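Local structure of dextranase (Pseudarthrobacter oxydans, 6NZS) at residues A[243-255]-A[263-275]. The protein catalyses the endohydrolysis of (1->6)-alpha-D-glucosidic linkages in dextran, probably as a member of glycosyl hydrolase family 49. Sequence-based numbering, arbitrary orientation.
Sequences YHAVLPPNVKWVY and KGAFRFLHDNQSQ
Ala245 and Leu247 bond through their backbones to Ala265 and Arg267, so that strand 245-247 runs parallel to strand 266-268 on successive coils of the right-handed parallel beta-helix of this glycosidase family. Three backbone bonds join them: Ala245 N to Ala265 O, Arg267 N to Ala245 O and Leu247 N to Arg267 O, the last at 2.8 Å. Apolar packing fills the interior beside them. Leu247 CD1 sits squarely over the Phe268 ring, 3.6 Å from its centroid, while Val251 O lies in plane at the ring's edge. Val254 CG1, anti to its backbone nitrogen (chi1 169°), reaches over a face of Phe266, and its CG2 meets Phe268 CZ at 3.8 Å. Toward the surface, Pro249 CD rests 3.4 Å from His270 CD2, over the imidazole face. Polar grip centres on Pro249 O, which accepts Gln273 NE2 in the carbonyl plane at 2.9 Å and Asn272 ND2 from above that plane at 3.0 Å. Gln273 NE2 also donates to a water held by Asn250 O; a leucine here would probably leave Pro249 O with Asn272 alone of these two donors and break the water link. Strand 229-232 of the preceding coil touches Leu247 and Phe266 through Ile230 and Phe232, and strand 316-320 continues the sheet beyond 266-268.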
loop_
_atom_site.group_PDB
_atom_site.type_symbol
_atom_site.label_atom_id
_atom_site.label_comp_id
_atom_site.label_asym_id
_atom_site.label_seq_id
_atom_site.Cartn_x
_atom_site.Cartn_y
_atom_site.Cartn_z
ATOM N N TYR A 243 -16.808 15.284 -9.394
ATOM C CA TYR A 243 -16.912 14.462 -10.591
ATOM C C TYR A 243 -15.796 13.436 -10.565
ATOM O O TYR A 243 -14.678 13.738 -10.133
ATOM C CB TYR A 243 -16.790 15.315 -11.861
ATOM C CG TYR A 243 -16.550 14.531 -13.147
ATOM C CD1 TYR A 243 -17.609 13.962 -13.851
ATOM C CD2 TYR A 243 -15.266 14.382 -13.670
ATOM C CE1 TYR A 243 -17.389 13.253 -15.030
ATOM C CE2 TYR A 243 -15.040 13.670 -14.842
ATOM C CZ TYR A 243 -16.103 13.115 -15.519
ATOM O OH TYR A 243 -15.869 12.412 -16.690
ATOM N N HIS A 244 -16.112 12.224 -11.001
ATOM C CA HIS A 244 -15.108 11.249 -11.395
ATOM C C HIS A 244 -15.539 10.645 -12.720
ATOM O O HIS A 244 -16.721 10.664 -13.072
ATOM C CB HIS A 244 -14.856 10.174 -10.325
ATOM C CG HIS A 244 -15.962 9.175 -10.174
ATOM N ND1 HIS A 244 -17.291 9.533 -10.088
ATOM C CD2 HIS A 244 -15.929 7.825 -10.064
ATOM C CE1 HIS A 244 -18.028 8.447 -9.940
ATOM N NE2 HIS A 244 -17.226 7.398 -9.919
ATOM N N ALA A 245 -14.562 10.138 -13.467
ATOM C CA ALA A 245 -14.791 9.693 -14.839
ATOM C C ALA A 245 -15.457 8.323 -14.827
ATOM O O ALA A 245 -14.855 7.328 -14.410
ATOM C CB ALA A 245 -13.467 9.651 -15.595
ATOM N N VAL A 246 -16.704 8.273 -15.286
ATOM C CA VAL A 246 -17.441 7.026 -15.451
ATOM C C VAL A 246 -17.436 6.738 -16.946
ATOM O O VAL A 246 -18.130 7.404 -17.721
ATOM C CB VAL A 246 -18.865 7.144 -14.889
ATOM C CG1 VAL A 246 -19.635 5.844 -15.078
ATOM C CG2 VAL A 246 -18.818 7.537 -13.405
ATOM N N LEU A 247 -16.620 5.767 -17.352
ATOM C CA LEU A 247 -16.161 5.637 -18.728
ATOM C C LEU A 247 -17.150 4.845 -19.582
ATOM O O LEU A 247 -17.741 3.865 -19.109
ATOM C CB LEU A 247 -14.790 4.960 -18.774
ATOM C CG LEU A 247 -13.676 5.749 -18.072
ATOM C CD1 LEU A 247 -12.376 4.958 -18.020
ATOM C CD2 LEU A 247 -13.453 7.095 -18.742
ATOM N N PRO A 248 -17.289 5.279 -20.831
ATOM C CA PRO A 248 -18.226 4.630 -21.761
ATOM C C PRO A 248 -17.668 3.316 -22.279
ATOM O O PRO A 248 -16.474 3.018 -22.115
ATOM C CB PRO A 248 -18.360 5.666 -22.887
ATOM C CG PRO A 248 -17.075 6.412 -22.867
ATOM C CD PRO A 248 -16.669 6.480 -21.417
ATOM N N PRO A 249 -18.504 2.494 -22.925
ATOM C CA PRO A 249 -18.092 1.113 -23.223
ATOM C C PRO A 249 -16.965 1.006 -24.232
ATOM O O PRO A 249 -16.291 -0.028 -24.277
ATOM C CB PRO A 249 -19.380 0.456 -23.741
ATOM C CG PRO A 249 -20.254 1.589 -24.141
ATOM C CD PRO A 249 -19.922 2.733 -23.253
ATOM N N ASN A 250 -16.732 2.045 -25.031
ATOM C CA ASN A 250 -15.674 2.029 -26.029
ATOM C C ASN A 250 -14.274 2.125 -25.421
ATOM O O ASN A 250 -13.307 1.718 -26.071
ATOM C CB ASN A 250 -15.912 3.191 -26.999
ATOM C CG ASN A 250 -16.484 4.437 -26.297
ATOM O OD1 ASN A 250 -17.696 4.513 -26.023
ATOM N ND2 ASN A 250 -15.613 5.424 -26.019
ATOM N N VAL A 251 -14.142 2.641 -24.201
ATOM C CA VAL A 251 -12.825 2.913 -23.629
ATOM C C VAL A 251 -12.240 1.631 -23.047
ATOM O O VAL A 251 -12.817 1.022 -22.141
ATOM C CB VAL A 251 -12.897 4.015 -22.569
ATOM C CG1 VAL A 251 -11.519 4.223 -21.952
ATOM C CG2 VAL A 251 -13.405 5.306 -23.191
ATOM N N LYS A 252 -11.083 1.223 -23.562
ATOM C CA LYS A 252 -10.414 0.018 -23.096
ATOM C C LYS A 252 -9.084 0.306 -22.417
ATOM O O LYS A 252 -8.487 -0.613 -21.849
ATOM C CB LYS A 252 -10.179 -0.952 -24.269
ATOM C CG LYS A 252 -9.226 -0.408 -25.334
ATOM C CD LYS A 252 -9.141 -1.293 -26.576
ATOM C CE LYS A 252 -8.031 -0.801 -27.504
ATOM N NZ LYS A 252 -7.945 -1.582 -28.773
ATOM N N TRP A 253 -8.609 1.547 -22.457
ATOM C CA TRP A 253 -7.259 1.853 -21.999
ATOM C C TRP A 253 -7.218 3.294 -21.518
ATOM O O TRP A 253 -7.618 4.203 -22.251
ATOM C CB TRP A 253 -6.293 1.671 -23.174
ATOM C CG TRP A 253 -4.822 1.560 -22.852
ATOM C CD1 TRP A 253 -4.172 1.975 -21.716
ATOM C CD2 TRP A 253 -3.824 0.999 -23.704
ATOM N NE1 TRP A 253 -2.827 1.692 -21.818
ATOM C CE2 TRP A 253 -2.592 1.091 -23.029
ATOM C CE3 TRP A 253 -3.859 0.411 -24.973
ATOM C CZ2 TRP A 253 -1.401 0.620 -23.586
ATOM C CZ3 TRP A 253 -2.679 -0.047 -25.527
ATOM C CH2 TRP A 253 -1.466 0.055 -24.834
ATOM N N VAL A 254 -6.733 3.501 -20.291
ATOM C CA VAL A 254 -6.379 4.823 -19.785
ATOM C C VAL A 254 -4.873 4.830 -19.563
ATOM O O VAL A 254 -4.338 3.939 -18.889
ATOM C CB VAL A 254 -7.137 5.153 -18.486
ATOM C CG1 VAL A 254 -6.553 6.407 -17.841
ATOM C CG2 VAL A 254 -8.624 5.326 -18.783
ATOM N N TYR A 255 -4.187 5.802 -20.157
ATOM C CA TYR A 255 -2.736 5.893 -20.093
ATOM C C TYR A 255 -2.347 7.213 -19.446
ATOM O O TYR A 255 -2.789 8.280 -19.885
ATOM C CB TYR A 255 -2.111 5.793 -21.496
ATOM C CG TYR A 255 -0.610 5.928 -21.457
ATOM C CD1 TYR A 255 0.181 4.928 -20.908
ATOM C CD2 TYR A 255 0.015 7.067 -21.935
ATOM C CE1 TYR A 255 1.557 5.054 -20.839
ATOM C CE2 TYR A 255 1.401 7.202 -21.880
ATOM C CZ TYR A 255 2.163 6.196 -21.323
ATOM O OH TYR A 255 3.536 6.328 -21.253
ATOM N N LYS A 263 -5.725 14.737 -11.192
ATOM C CA LYS A 263 -6.547 14.753 -9.986
ATOM C C LYS A 263 -7.919 14.212 -10.370
ATOM O O LYS A 263 -8.638 14.844 -11.155
ATOM C CB LYS A 263 -6.650 16.175 -9.444
ATOM C CG LYS A 263 -5.302 16.825 -9.235
ATOM C CD LYS A 263 -5.431 18.249 -8.728
ATOM C CE LYS A 263 -4.049 18.877 -8.593
ATOM N NZ LYS A 263 -4.112 20.149 -7.834
ATOM N N GLY A 264 -8.262 13.031 -9.865
ATOM C CA GLY A 264 -9.508 12.387 -10.256
ATOM C C GLY A 264 -9.491 10.896 -9.945
ATOM O O GLY A 264 -8.689 10.423 -9.145
ATOM N N ALA A 265 -10.421 10.182 -10.584
ATOM C CA ALA A 265 -10.636 8.755 -10.370
ATOM C C ALA A 265 -11.367 8.214 -11.588
ATOM O O ALA A 265 -11.980 8.970 -12.343
ATOM C CB ALA A 265 -11.437 8.485 -9.095
ATOM N N PHE A 266 -11.287 6.898 -11.784
ATOM C CA PHE A 266 -11.829 6.280 -12.989
ATOM C C PHE A 266 -12.690 5.088 -12.621
ATOM O O PHE A 266 -12.291 4.246 -11.810
ATOM C CB PHE A 266 -10.719 5.807 -13.934
ATOM C CG PHE A 266 -9.971 6.923 -14.594
ATOM C CD1 PHE A 266 -10.502 7.577 -15.692
ATOM C CD2 PHE A 266 -8.733 7.323 -14.114
ATOM C CE1 PHE A 266 -9.819 8.610 -16.299
ATOM C CE2 PHE A 266 -8.041 8.358 -14.725
ATOM C CZ PHE A 266 -8.589 9.004 -15.815
ATOM N N ARG A 267 -13.859 5.004 -13.245
ATOM C CA ARG A 267 -14.710 3.832 -13.140
ATOM C C ARG A 267 -15.002 3.333 -14.544
ATOM O O ARG A 267 -15.518 4.087 -15.381
ATOM C CB ARG A 267 -16.022 4.151 -12.431
ATOM C CG ARG A 267 -16.990 2.983 -12.509
ATOM C CD ARG A 267 -18.175 3.155 -11.582
ATOM N NE ARG A 267 -19.071 2.010 -11.682
ATOM C CZ ARG A 267 -20.238 1.923 -11.060
ATOM N NH1 ARG A 267 -20.649 2.917 -10.286
ATOM N NH2 ARG A 267 -20.993 0.841 -11.214
ATOM N N PHE A 268 -14.651 2.077 -14.805
ATOM C CA PHE A 268 -15.068 1.413 -16.036
ATOM C C PHE A 268 -16.417 0.785 -15.710
ATOM O O PHE A 268 -16.503 -0.316 -15.165
ATOM C CB PHE A 268 -14.041 0.375 -16.467
ATOM C CG PHE A 268 -12.765 0.962 -17.023
ATOM C CD1 PHE A 268 -11.784 1.458 -16.178
ATOM C CD2 PHE A 268 -12.532 0.980 -18.390
ATOM C CE1 PHE A 268 -10.591 1.970 -16.691
ATOM C CE2 PHE A 268 -11.349 1.484 -18.909
ATOM C CZ PHE A 268 -10.378 1.986 -18.059
ATOM N N LEU A 269 -17.483 1.521 -16.034
ATOM C CA LEU A 269 -18.834 1.121 -15.660
ATOM C C LEU A 269 -19.276 -0.132 -16.398
ATOM O O LEU A 269 -20.007 -0.957 -15.837
ATOM C CB LEU A 269 -19.792 2.268 -15.955
ATOM C CG LEU A 269 -21.292 2.015 -15.812
ATOM C CD1 LEU A 269 -21.701 2.123 -14.370
ATOM C CD2 LEU A 269 -22.070 3.006 -16.669
ATOM N N HIS A 270 -18.839 -0.300 -17.637
ATOM C CA HIS A 270 -19.295 -1.375 -18.500
ATOM C C HIS A 270 -18.328 -2.551 -18.466
ATOM O O HIS A 270 -17.145 -2.408 -18.144
ATOM C CB HIS A 270 -19.477 -0.843 -19.921
ATOM C CG HIS A 270 -20.360 0.363 -19.982
ATOM N ND1 HIS A 270 -21.737 0.271 -19.999
ATOM C CD2 HIS A 270 -20.072 1.687 -20.007
ATOM C CE1 HIS A 270 -22.256 1.485 -20.033
ATOM N NE2 HIS A 270 -21.269 2.363 -20.039
ATOM N N ASP A 271 -18.860 -3.736 -18.781
ATOM C CA ASP A 271 -18.129 -4.993 -18.661
ATOM C C ASP A 271 -17.902 -5.675 -20.004
ATOM O O ASP A 271 -17.686 -6.890 -20.049
ATOM C CB ASP A 271 -18.816 -5.945 -17.670
ATOM C CG ASP A 271 -20.237 -6.316 -18.079
ATOM O OD1 ASP A 271 -20.690 -5.900 -19.164
ATOM O OD2 ASP A 271 -20.906 -7.029 -17.298
ATOM N N ASN A 272 -17.905 -4.912 -21.098
ATOM C CA ASN A 272 -17.932 -5.476 -22.439
ATOM C C ASN A 272 -16.556 -5.750 -23.037
ATOM O O ASN A 272 -16.474 -6.442 -24.056
ATOM C CB ASN A 272 -18.708 -4.551 -23.383
ATOM C CG ASN A 272 -18.146 -3.149 -23.404
ATOM O OD1 ASN A 272 -18.275 -2.413 -22.433
ATOM N ND2 ASN A 272 -17.500 -2.782 -24.502
ATOM N N GLN A 273 -15.476 -5.224 -22.460
ATOM C CA GLN A 273 -14.145 -5.418 -23.030
ATOM C C GLN A 273 -13.532 -6.724 -22.546
ATOM O O GLN A 273 -13.694 -7.104 -21.384
ATOM C CB GLN A 273 -13.204 -4.268 -22.654
ATOM C CG GLN A 273 -13.620 -2.889 -23.166
ATOM C CD GLN A 273 -13.485 -2.739 -24.671
ATOM O OE1 GLN A 273 -12.797 -3.518 -25.334
ATOM N NE2 GLN A 273 -14.142 -1.722 -25.219
ATOM N N SER A 274 -12.818 -7.407 -23.441
ATOM C CA SER A 274 -12.062 -8.583 -23.026
ATOM C C SER A 274 -10.757 -8.206 -22.335
ATOM O O SER A 274 -10.257 -8.980 -21.509
ATOM C CB SER A 274 -11.792 -9.510 -24.212
ATOM O OG SER A 274 -10.913 -8.904 -25.136
ATOM N N GLN A 275 -10.200 -7.036 -22.654
ATOM C CA GLN A 275 -8.936 -6.589 -22.074
ATOM C C GLN A 275 -9.037 -5.117 -21.709
ATOM O O GLN A 275 -9.318 -4.275 -22.570
ATOM C CB GLN A 275 -7.783 -6.801 -23.055
ATOM C CG GLN A 275 -6.452 -6.190 -22.594
ATOM C CD GLN A 275 -5.715 -7.095 -21.624
ATOM O OE1 GLN A 275 -5.398 -8.240 -21.946
ATOM N NE2 GLN A 275 -5.445 -6.586 -20.422
HETATM O O HOH W 1 -13.354 -0.501 -27.938
HETATM O O HOH W 2 -6.988 -2.650 -23.462
#